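Local coordinates for formimidoylglutamase (Bacillus subtilis, PDB 3M1R), which hydrolyses N-formimidoyl-L-glutamate to L-glutamate and formamide in histidine degradation, using two manganese ions per subunit, at residues G183-R192 and H207-I217; Q251-A259 and E290-T301. All blocks are in the same frame, centred on the assembly; numbering follows the deposited sequence.

Contact 1 (G183-R192 and H207-I217); sequences GQHLIQLGIR and HNVNIHTMDMI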
loop_
_atom_site.group_PDB
_atom_site.type_symbol
_atom_site.label_atom_id
_atom_site.label_comp_id
_atom_site.label_asym_id
_atom_site.label_seq_id
_atom_site.Cartn_x
_atom_site.Cartn_y
_atom_site.Cartn_z
ATOM N N GLY D 183 -38.484 16.707 -14.236
ATOM C CA GLY D 183 -37.248 16.808 -14.992
ATOM C C GLY D 183 -36.678 18.212 -15.099
ATOM O O GLY D 183 -35.463 18.411 -14.971
ATOM N N GLN D 184 -37.544 19.196 -15.322
ATOM C CA GLN D 184 -37.063 20.563 -15.496
ATOM C C GLN D 184 -36.677 21.234 -14.179
ATOM O O GLN D 184 -36.182 22.356 -14.179
ATOM C CB GLN D 184 -38.070 21.415 -16.255
ATOM C CG GLN D 184 -39.264 21.842 -15.431
ATOM C CD GLN D 184 -40.446 20.926 -15.612
ATOM O OE1 GLN D 184 -40.288 19.742 -15.923
ATOM N NE2 GLN D 184 -41.648 21.468 -15.429
ATOM N N HIS D 185 -36.906 20.549 -13.062
ATOM C CA HIS D 185 -36.488 21.055 -11.753
ATOM C C HIS D 185 -35.198 20.402 -11.303
ATOM O O HIS D 185 -34.791 20.558 -10.156
ATOM C CB HIS D 185 -37.553 20.779 -10.702
ATOM C CG HIS D 185 -38.896 21.317 -11.061
ATOM N ND1 HIS D 185 -40.067 20.766 -10.588
ATOM C CD2 HIS D 185 -39.257 22.352 -11.856
ATOM C CE1 HIS D 185 -41.092 21.445 -11.073
ATOM N NE2 HIS D 185 -40.629 22.410 -11.846
ATOM N N LEU D 186 -34.576 19.664 -12.215
ATOM C CA LEU D 186 -33.343 18.936 -11.952
ATOM C C LEU D 186 -32.251 19.672 -12.692
ATOM O O LEU D 186 -32.337 19.837 -13.910
ATOM C CB LEU D 186 -33.444 17.514 -12.511
ATOM C CG LEU D 186 -32.705 16.347 -11.833
ATOM C CD1 LEU D 186 -32.358 15.273 -12.842
ATOM C CD2 LEU D 186 -31.467 16.805 -11.111
ATOM N N ILE D 187 -31.242 20.135 -11.962
ATOM C CA ILE D 187 -30.065 20.738 -12.577
ATOM C C ILE D 187 -28.841 19.826 -12.386
ATOM O O ILE D 187 -28.349 19.645 -11.263
ATOM C CB ILE D 187 -29.789 22.130 -11.986
ATOM C CG1 ILE D 187 -30.966 23.051 -12.261
ATOM C CG2 ILE D 187 -28.552 22.735 -12.580
ATOM C CD1 ILE D 187 -30.939 24.258 -11.407
ATOM N N GLN D 188 -28.356 19.247 -13.484
ATOM C CA GLN D 188 -27.190 18.369 -13.425
ATOM C C GLN D 188 -25.965 19.176 -13.776
ATOM O O GLN D 188 -25.889 19.745 -14.860
ATOM C CB GLN D 188 -27.328 17.181 -14.382
ATOM C CG GLN D 188 -28.565 16.332 -14.142
ATOM C CD GLN D 188 -28.569 15.053 -14.980
ATOM O OE1 GLN D 188 -28.281 15.075 -16.181
ATOM N NE2 GLN D 188 -28.917 13.937 -14.348
ATOM N N LEU D 189 -25.003 19.217 -12.860
ATOM C CA LEU D 189 -23.816 20.039 -13.042
ATOM C C LEU D 189 -22.594 19.143 -13.103
ATOM O O LEU D 189 -22.362 18.351 -12.189
ATOM C CB LEU D 189 -23.679 21.050 -11.885
ATOM C CG LEU D 189 -24.789 22.095 -11.701
ATOM C CD1 LEU D 189 -24.683 22.769 -10.335
ATOM C CD2 LEU D 189 -24.748 23.147 -12.810
ATOM N N GLY D 190 -21.822 19.264 -14.179
ATOM C CA GLY D 190 -20.564 18.540 -14.315
ATOM C C GLY D 190 -20.604 17.315 -15.203
ATOM O O GLY D 190 -19.645 16.528 -15.210
ATOM N N ILE D 191 -21.699 17.146 -15.956
ATOM C CA ILE D 191 -21.856 15.960 -16.821
ATOM C C ILE D 191 -20.645 15.876 -17.749
ATOM O O ILE D 191 -20.324 16.826 -18.458
ATOM C CB ILE D 191 -23.165 16.002 -17.645
ATOM C CG1 ILE D 191 -24.399 15.959 -16.726
ATOM C CG2 ILE D 191 -23.202 14.869 -18.638
ATOM C CD1 ILE D 191 -24.418 14.762 -15.781
ATOM N N ARG D 192 -19.959 14.744 -17.739
ATOM C CA ARG D 192 -18.611 14.701 -18.288
ATOM C C ARG D 192 -18.545 13.916 -19.592
ATOM O O ARG D 192 -19.164 12.868 -19.719
ATOM C CB ARG D 192 -17.643 14.122 -17.240
ATOM C CG ARG D 192 -16.172 14.387 -17.530
ATOM C CD ARG D 192 -15.295 13.582 -16.587
ATOM N NE ARG D 192 -15.475 14.011 -15.199
ATOM C CZ ARG D 192 -14.837 13.473 -14.165
ATOM N NH1 ARG D 192 -13.973 12.481 -14.363
ATOM N NH2 ARG D 192 -15.050 13.930 -12.933
ATOM N N HIS D 207 -37.050 14.200 -20.762
ATOM C CA HIS D 207 -37.638 14.598 -19.498
ATOM C C HIS D 207 -37.340 16.050 -19.147
ATOM O O HIS D 207 -37.706 16.507 -18.069
ATOM C CB HIS D 207 -37.143 13.674 -18.383
ATOM C CG HIS D 207 -38.035 12.501 -18.136
ATOM N ND1 HIS D 207 -38.005 11.364 -18.917
ATOM C CD2 HIS D 207 -38.989 12.287 -17.199
ATOM C CE1 HIS D 207 -38.902 10.501 -18.474
ATOM N NE2 HIS D 207 -39.513 11.038 -17.431
ATOM N N ASN D 208 -36.672 16.761 -20.054
ATOM C CA ASN D 208 -36.344 18.176 -19.854
ATOM C C ASN D 208 -35.454 18.445 -18.645
ATOM O O ASN D 208 -35.685 19.394 -17.885
ATOM C CB ASN D 208 -37.613 19.032 -19.759
ATOM C CG ASN D 208 -38.430 18.984 -21.023
ATOM O OD1 ASN D 208 -37.986 19.436 -22.078
ATOM N ND2 ASN D 208 -39.630 18.425 -20.931
ATOM N N VAL D 209 -34.436 17.610 -18.475
ATOM C CA VAL D 209 -33.448 17.853 -17.435
ATOM C C VAL D 209 -32.505 18.964 -17.900
ATOM O O VAL D 209 -32.159 19.058 -19.086
ATOM C CB VAL D 209 -32.690 16.547 -17.056
ATOM C CG1 VAL D 209 -31.447 16.833 -16.177
ATOM C CG2 VAL D 209 -33.638 15.597 -16.342
ATOM N N ASN D 210 -32.117 19.823 -16.967
ATOM C CA ASN D 210 -31.162 20.881 -17.248
ATOM C C ASN D 210 -29.745 20.348 -17.145
ATOM O O ASN D 210 -29.217 20.152 -16.047
ATOM C CB ASN D 210 -31.347 22.037 -16.275
ATOM C CG ASN D 210 -32.758 22.575 -16.282
ATOM O OD1 ASN D 210 -33.236 23.098 -17.291
ATOM N ND2 ASN D 210 -33.439 22.442 -15.155
ATOM N N ILE D 211 -29.125 20.135 -18.297
ATOM C CA ILE D 211 -27.811 19.524 -18.332
ATOM C C ILE D 211 -26.707 20.547 -18.578
ATOM O O ILE D 211 -26.733 21.282 -19.554
ATOM C CB ILE D 211 -27.753 18.423 -19.389
ATOM C CG1 ILE D 211 -28.897 17.441 -19.159
ATOM C CG2 ILE D 211 -26.386 17.716 -19.347
ATOM C CD1 ILE D 211 -29.338 16.715 -20.413
ATOM N N HIS D 212 -25.735 20.584 -17.678
ATOM C CA HIS D 212 -24.572 21.453 -17.835
ATOM C C HIS D 212 -23.280 20.644 -17.817
ATOM O O HIS D 212 -22.806 20.221 -16.756
ATOM C CB HIS D 212 -24.578 22.524 -16.747
ATOM C CG HIS D 212 -25.821 23.354 -16.762
ATOM N ND1 HIS D 212 -25.869 24.610 -17.322
ATOM C CD2 HIS D 212 -27.079 23.076 -16.346
ATOM C CE1 HIS D 212 -27.099 25.081 -17.226
ATOM N NE2 HIS D 212 -27.854 24.169 -16.641
ATOM N N THR D 213 -22.717 20.431 -19.003
ATOM C CA THR D 213 -21.496 19.645 -19.139
ATOM C C THR D 213 -20.290 20.354 -18.533
ATOM O O THR D 213 -20.351 21.537 -18.173
ATOM C CB THR D 213 -21.199 19.316 -20.608
ATOM O OG1 THR D 213 -20.856 20.521 -21.301
ATOM C CG2 THR D 213 -22.424 18.695 -21.265
HETATM N N MSE D 214 -19.212 19.598 -18.378
HETATM C CA MSE D 214 -17.932 20.126 -17.941
HETATM C C MSE D 214 -17.451 21.135 -18.965
HETATM O O MSE D 214 -16.785 22.109 -18.618
HETATM C CB MSE D 214 -16.907 18.990 -17.824
HETATM C CG MSE D 214 -17.017 18.192 -16.522
HETATM SE SE MSE D 214 -16.864 19.299 -14.901
HETATM C CE MSE D 214 -15.240 20.277 -15.336
ATOM N N ASP D 215 -17.798 20.899 -20.231
ATOM C CA ASP D 215 -17.361 21.762 -21.320
ATOM C C ASP D 215 -17.998 23.134 -21.150
ATOM O O ASP D 215 -17.319 24.164 -21.238
ATOM C CB ASP D 215 -17.756 21.164 -22.680
ATOM C CG ASP D 215 -16.685 21.371 -23.758
ATOM O OD1 ASP D 215 -15.802 20.493 -23.889
ATOM O OD2 ASP D 215 -16.732 22.392 -24.485
HETATM N N MSE D 216 -19.307 23.139 -20.902
HETATM C CA MSE D 216 -20.060 24.379 -20.707
HETATM C C MSE D 216 -19.574 25.107 -19.463
HETATM O O MSE D 216 -19.394 26.324 -19.476
HETATM C CB MSE D 216 -21.557 24.086 -20.583
HETATM C CG MSE D 216 -22.211 23.598 -21.877
HETATM SE SE MSE D 216 -23.881 22.631 -21.569
HETATM C CE MSE D 216 -24.859 24.039 -20.635
ATOM N N ILE D 217 -19.356 24.345 -18.394
ATOM C CA ILE D 217 -18.934 24.892 -17.111
ATOM C C ILE D 217 -17.554 25.524 -17.249
ATOM O O ILE D 217 -17.272 26.547 -16.641
ATOM C CB ILE D 217 -18.928 23.789 -16.027
ATOM C CG1 ILE D 217 -20.358 23.425 -15.650
ATOM C CG2 ILE D 217 -18.175 24.224 -14.791
ATOM C CD1 ILE D 217 -20.467 22.148 -14.872
#
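Asn210 and Leu186 meet where strands 186-191 and 210-213 begin to pair, and main-chain hydrogen bonds carry most of the contact. Asn210 N donates to Leu186 O, and Gln188 N donates to Asn210 O at 2.9 Å. Gln188 O then accepts from His212 N, and His212 O from Gly190 N. Beyond this the register slips by one residue, a beta bulge: Ile191 N makes a weak second bond to His212 O, while Ile191 O receives Met214 N at 3.0 Å.

Among side-chain polar contacts, the Asn210 amide turns back to the 3-10 turn 183-185, with Gln184 O close to its own plane. With CG beside its own backbone N (chi1 -56°), ND2 reaches Gln184 O at 2.9 Å, approaching from above that carbonyl's plane, and bonds weakly to Leu186 O. An alanine at this position would remove the amide and is likely to leave Gln184 O without this donor and the 3-10 turn less firmly tied to the edge strand.

The 24° angle between the strand axes fits a parallel pair, and helix 198-206 joins them in a beta-alpha-beta crossover at one margin of the arginase-family sheet. Thr213 N-caps the following helix, its OG1 accepting from Met216 N.

Side-chain packing occurs on both faces. On one, Gln188 CG lies 3.6 Å from Val209 CG1, the two side chains crossing near a right angle, while the Gln188 amide bonds to His156 and Gln151; the apolar pairs are Leu186 CD1 with Val209 CG2 and Ile191 CG1 with Ile211 CG2, each at 3.7 Å. On the other, Leu189 and His212 run side by side, and helix 222-234 packs on Ile187 and His212. At the bulge, Ile217 CD1 sits 3.3 Å from the N of Gly190, whose positive phi suits a residue lacking CB.

Contact 2 (Q251-A259 and E290-T301); sequences QSHAPGCPA and EVDPTLDFRDMT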
loop_
_atom_site.group_PDB
_atom_site.type_symbol
_atom_site.label_atom_id
_atom_site.label_comp_id
_atom_site.label_asym_id
_atom_site.label_seq_id
_atom_site.Cartn_x
_atom_site.Cartn_y
_atom_site.Cartn_z
ATOM N N GLN D 251 -10.188 13.100 -10.952
ATOM C CA GLN D 251 -9.541 12.015 -10.207
ATOM C C GLN D 251 -8.375 12.513 -9.364
ATOM O O GLN D 251 -8.129 11.994 -8.279
ATOM C CB GLN D 251 -9.131 10.841 -11.112
ATOM C CG GLN D 251 -8.172 11.172 -12.235
ATOM C CD GLN D 251 -7.897 9.958 -13.112
ATOM O OE1 GLN D 251 -8.537 8.920 -12.965
ATOM N NE2 GLN D 251 -6.945 10.081 -14.017
ATOM N N SER D 252 -7.670 13.541 -9.827
ATOM C CA SER D 252 -6.533 14.030 -9.035
ATOM C C SER D 252 -6.963 14.669 -7.703
ATOM O O SER D 252 -6.172 14.721 -6.766
ATOM C CB SER D 252 -5.628 14.967 -9.852
ATOM O OG SER D 252 -6.321 16.139 -10.266
ATOM N N HIS D 253 -8.218 15.129 -7.626
ATOM C CA HIS D 253 -8.759 15.770 -6.420
ATOM C C HIS D 253 -9.603 14.821 -5.570
ATOM O O HIS D 253 -9.748 15.032 -4.367
ATOM C CB HIS D 253 -9.601 17.018 -6.787
ATOM C CG HIS D 253 -8.785 18.193 -7.210
ATOM N ND1 HIS D 253 -8.893 19.442 -6.621
ATOM C CD2 HIS D 253 -7.811 18.308 -8.153
ATOM C CE1 HIS D 253 -8.035 20.269 -7.192
ATOM N NE2 HIS D 253 -7.367 19.610 -8.117
ATOM N N ALA D 254 -10.162 13.782 -6.188
ATOM C CA ALA D 254 -10.911 12.757 -5.450
ATOM C C ALA D 254 -10.554 11.344 -5.920
ATOM O O ALA D 254 -11.340 10.718 -6.626
ATOM C CB ALA D 254 -12.419 12.993 -5.591
ATOM N N PRO D 255 -9.366 10.839 -5.535
ATOM C CA PRO D 255 -8.946 9.507 -6.004
ATOM C C PRO D 255 -9.778 8.407 -5.367
ATOM O O PRO D 255 -9.707 7.280 -5.795
ATOM C CB PRO D 255 -7.486 9.401 -5.515
ATOM C CG PRO D 255 -7.426 10.294 -4.318
ATOM C CD PRO D 255 -8.310 11.492 -4.733
ATOM N N GLY D 256 -10.553 8.737 -4.340
ATOM C CA GLY D 256 -11.320 7.730 -3.633
ATOM C C GLY D 256 -12.753 7.525 -4.084
ATOM O O GLY D 256 -13.551 7.008 -3.310
ATOM N N CYS D 257 -13.106 7.945 -5.300
ATOM C CA CYS D 257 -14.441 7.638 -5.829
ATOM C C CYS D 257 -14.371 6.397 -6.717
ATOM O O CYS D 257 -13.412 6.230 -7.474
ATOM C CB CYS D 257 -14.997 8.806 -6.646
ATOM S SG CYS D 257 -15.154 10.366 -5.720
ATOM N N PRO D 258 -15.394 5.532 -6.651
ATOM C CA PRO D 258 -15.327 4.370 -7.541
ATOM C C PRO D 258 -15.075 4.761 -8.995
ATOM O O PRO D 258 -14.086 4.305 -9.569
ATOM C CB PRO D 258 -16.692 3.694 -7.336
ATOM C CG PRO D 258 -17.059 4.089 -5.877
ATOM C CD PRO D 258 -16.606 5.518 -5.807
ATOM N N ALA D 259 -15.910 5.615 -9.576
ATOM C CA ALA D 259 -15.727 5.968 -10.982
ATOM C C ALA D 259 -14.835 7.196 -11.158
ATOM O O ALA D 259 -15.329 8.304 -11.255
ATOM C CB ALA D 259 -17.083 6.173 -11.676
ATOM N N GLU D 290 -20.819 8.638 -2.950
ATOM C CA GLU D 290 -19.793 8.049 -3.795
ATOM C C GLU D 290 -18.366 8.250 -3.298
ATOM O O GLU D 290 -17.410 8.083 -4.046
ATOM C CB GLU D 290 -19.986 8.460 -5.264
ATOM C CG GLU D 290 -21.265 7.864 -5.878
ATOM C CD GLU D 290 -21.226 6.313 -6.047
ATOM O OE1 GLU D 290 -22.183 5.620 -5.632
ATOM O OE2 GLU D 290 -20.252 5.780 -6.618
ATOM N N VAL D 291 -18.217 8.559 -2.018
ATOM C CA VAL D 291 -16.897 8.483 -1.403
ATOM C C VAL D 291 -16.571 7.039 -1.014
ATOM O O VAL D 291 -17.350 6.387 -0.322
ATOM C CB VAL D 291 -16.809 9.393 -0.178
ATOM C CG1 VAL D 291 -15.469 9.219 0.540
ATOM C CG2 VAL D 291 -17.019 10.838 -0.605
ATOM N N ASP D 292 -15.417 6.536 -1.442
ATOM C CA ASP D 292 -15.026 5.180 -1.065
ATOM C C ASP D 292 -13.657 5.178 -0.364
ATOM O O ASP D 292 -12.607 5.185 -0.998
ATOM C CB ASP D 292 -15.051 4.250 -2.287
ATOM C CG ASP D 292 -14.837 2.764 -1.921
ATOM O OD1 ASP D 292 -14.395 2.471 -0.787
ATOM O OD2 ASP D 292 -15.109 1.894 -2.786
ATOM N N PRO D 293 -13.677 5.167 0.959
ATOM C CA PRO D 293 -12.448 5.187 1.748
ATOM C C PRO D 293 -11.477 4.058 1.394
ATOM O O PRO D 293 -10.276 4.279 1.541
ATOM C CB PRO D 293 -12.953 4.973 3.178
ATOM C CG PRO D 293 -14.388 5.349 3.145
ATOM C CD PRO D 293 -14.884 5.042 1.796
ATOM N N THR D 294 -11.961 2.880 0.975
ATOM C CA THR D 294 -11.054 1.752 0.665
ATOM C C THR D 294 -10.317 1.989 -0.645
ATOM O O THR D 294 -9.359 1.297 -0.963
ATOM C CB THR D 294 -11.800 0.395 0.555
ATOM O OG1 THR D 294 -12.683 0.411 -0.584
ATOM C CG2 THR D 294 -12.606 0.142 1.787
ATOM N N LEU D 295 -10.768 2.965 -1.418
ATOM C CA LEU D 295 -10.118 3.260 -2.685
ATOM C C LEU D 295 -9.271 4.543 -2.560
ATOM O O LEU D 295 -8.596 4.937 -3.519
ATOM C CB LEU D 295 -11.182 3.466 -3.763
ATOM C CG LEU D 295 -11.606 2.381 -4.750
ATOM C CD1 LEU D 295 -11.035 0.994 -4.428
ATOM C CD2 LEU D 295 -13.110 2.368 -4.852
ATOM N N ASP D 296 -9.299 5.188 -1.384
ATOM C CA ASP D 296 -8.769 6.562 -1.258
ATOM C C ASP D 296 -7.259 6.595 -1.013
ATOM O O ASP D 296 -6.674 5.627 -0.534
ATOM C CB ASP D 296 -9.480 7.314 -0.126
ATOM C CG ASP D 296 -9.524 8.847 -0.343
ATOM O OD1 ASP D 296 -9.102 9.338 -1.425
ATOM O OD2 ASP D 296 -10.028 9.556 0.574
ATOM N N PHE D 297 -6.622 7.715 -1.333
ATOM C CA PHE D 297 -5.278 7.924 -0.830
ATOM C C PHE D 297 -5.356 8.662 0.495
ATOM O O PHE D 297 -5.874 9.770 0.556
ATOM C CB PHE D 297 -4.383 8.686 -1.800
ATOM C CG PHE D 297 -2.992 8.847 -1.284
ATOM C CD1 PHE D 297 -2.617 10.004 -0.605
ATOM C CD2 PHE D 297 -2.082 7.814 -1.402
ATOM C CE1 PHE D 297 -1.335 10.135 -0.092
ATOM C CE2 PHE D 297 -0.786 7.940 -0.894
ATOM C CZ PHE D 297 -0.414 9.110 -0.242
ATOM N N ARG D 298 -4.779 8.065 1.534
ATOM C CA ARG D 298 -5.008 8.495 2.898
ATOM C C ARG D 298 -6.516 8.649 3.021
ATOM O O ARG D 298 -7.247 7.706 2.697
ATOM C CB ARG D 298 -4.232 9.781 3.220
ATOM C CG ARG D 298 -2.696 9.570 3.198
ATOM C CD ARG D 298 -1.939 10.877 3.354
ATOM N NE ARG D 298 -2.189 11.498 4.656
ATOM C CZ ARG D 298 -1.681 12.673 5.029
ATOM N NH1 ARG D 298 -0.914 13.355 4.195
ATOM N NH2 ARG D 298 -1.929 13.162 6.241
ATOM N N ASP D 299 -6.994 9.816 3.447
ATOM C CA ASP D 299 -8.441 10.062 3.455
ATOM C C ASP D 299 -8.793 11.366 2.732
ATOM O O ASP D 299 -9.739 12.052 3.105
ATOM C CB ASP D 299 -9.004 10.081 4.885
ATOM C CG ASP D 299 -8.430 11.222 5.745
ATOM O OD1 ASP D 299 -7.364 11.775 5.393
ATOM O OD2 ASP D 299 -9.040 11.564 6.789
HETATM N N MSE D 300 -8.025 11.672 1.694
HETATM C CA MSE D 300 -8.163 12.896 0.915
HETATM C C MSE D 300 -9.575 13.177 0.498
HETATM O O MSE D 300 -9.994 14.326 0.505
HETATM C CB MSE D 300 -7.369 12.805 -0.376
HETATM C CG MSE D 300 -5.895 13.159 -0.248
HETATM SE SE MSE D 300 -4.990 12.857 -1.971
HETATM C CE MSE D 300 -6.057 14.069 -3.079
ATOM N N THR D 301 -10.282 12.138 0.067
ATOM C CA THR D 301 -11.603 12.313 -0.496
ATOM C C THR D 301 -12.633 12.490 0.613
ATOM O O THR D 301 -13.603 13.207 0.442
ATOM C CB THR D 301 -11.982 11.166 -1.472
ATOM O OG1 THR D 301 -10.911 10.967 -2.415
ATOM C CG2 THR D 301 -13.244 11.549 -2.240
HETATM O O HOH W 1 -18.237 6.705 -8.546
#
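This is a buried contact of a loop with a loop and the first turn of helix 300-318: residues 251-259, after strand 239-245, pack against the segment that leaves strand 283-289 and enters that helix. Two hydrogen bonds grip Gly256, within the type I turn Ala254-Cys257. Its N donates to Thr301 OG1 at 3.0 Å, and its O accepts from Asp292 N at 2.7 Å. Thr301 OG1 in turn donates to Asp296 OD1, meeting it from above the carboxylate plane, while Thr301 N uses the syn lone pair of OD2. A CB on Gly256 would collide with both Asp296 OD1 and Thr301 OG1.

Prolines fill the flanks. Pro255 CD touches the selenomethionine methyl Met300 CE at 3.8 Å, the chains crossing at about a right angle, and Pro258 CD lies 3.2 Å from Glu290 O. Glu290 bends back at chi2 (-68°), setting OE2 beside the Pro258 ring; a water bridges OE2 to Ala259 N, while OE1 accepts from Asn130 N.

Arg298 of a neighbouring subunit bonds to the carbonyls of Pro255, Cys257 and Pro258. The arrangement belongs to the loops at the C-terminal ends of the arginase-fold sheet, beside the metal ligands Asn130 and Asp245.

Overall arrangement
Contact 1 closes before contact 2 opens along the chain, and their centres lie about 24 Å apart, with nearest atoms about 5 Å apart and no touch. Both are built on one parallel sheet in a single arginase-family region. Contact 1 pairs strand 186-191 with the outermost strand 210-213; contact 2 joins loops that follow the adjacent inner strands 239-245 and 283-289, and the start of helix 300-318. Strand 147-152 separates 186-191 from 239-245. The metal site relates them: Ile191 in contact 1 approaches Asp153 and His155, whereas Glu290 in contact 2 approaches Asn130 and Asp245. One contact thus builds the sheet margin, the other the loop layer at the subunit interface.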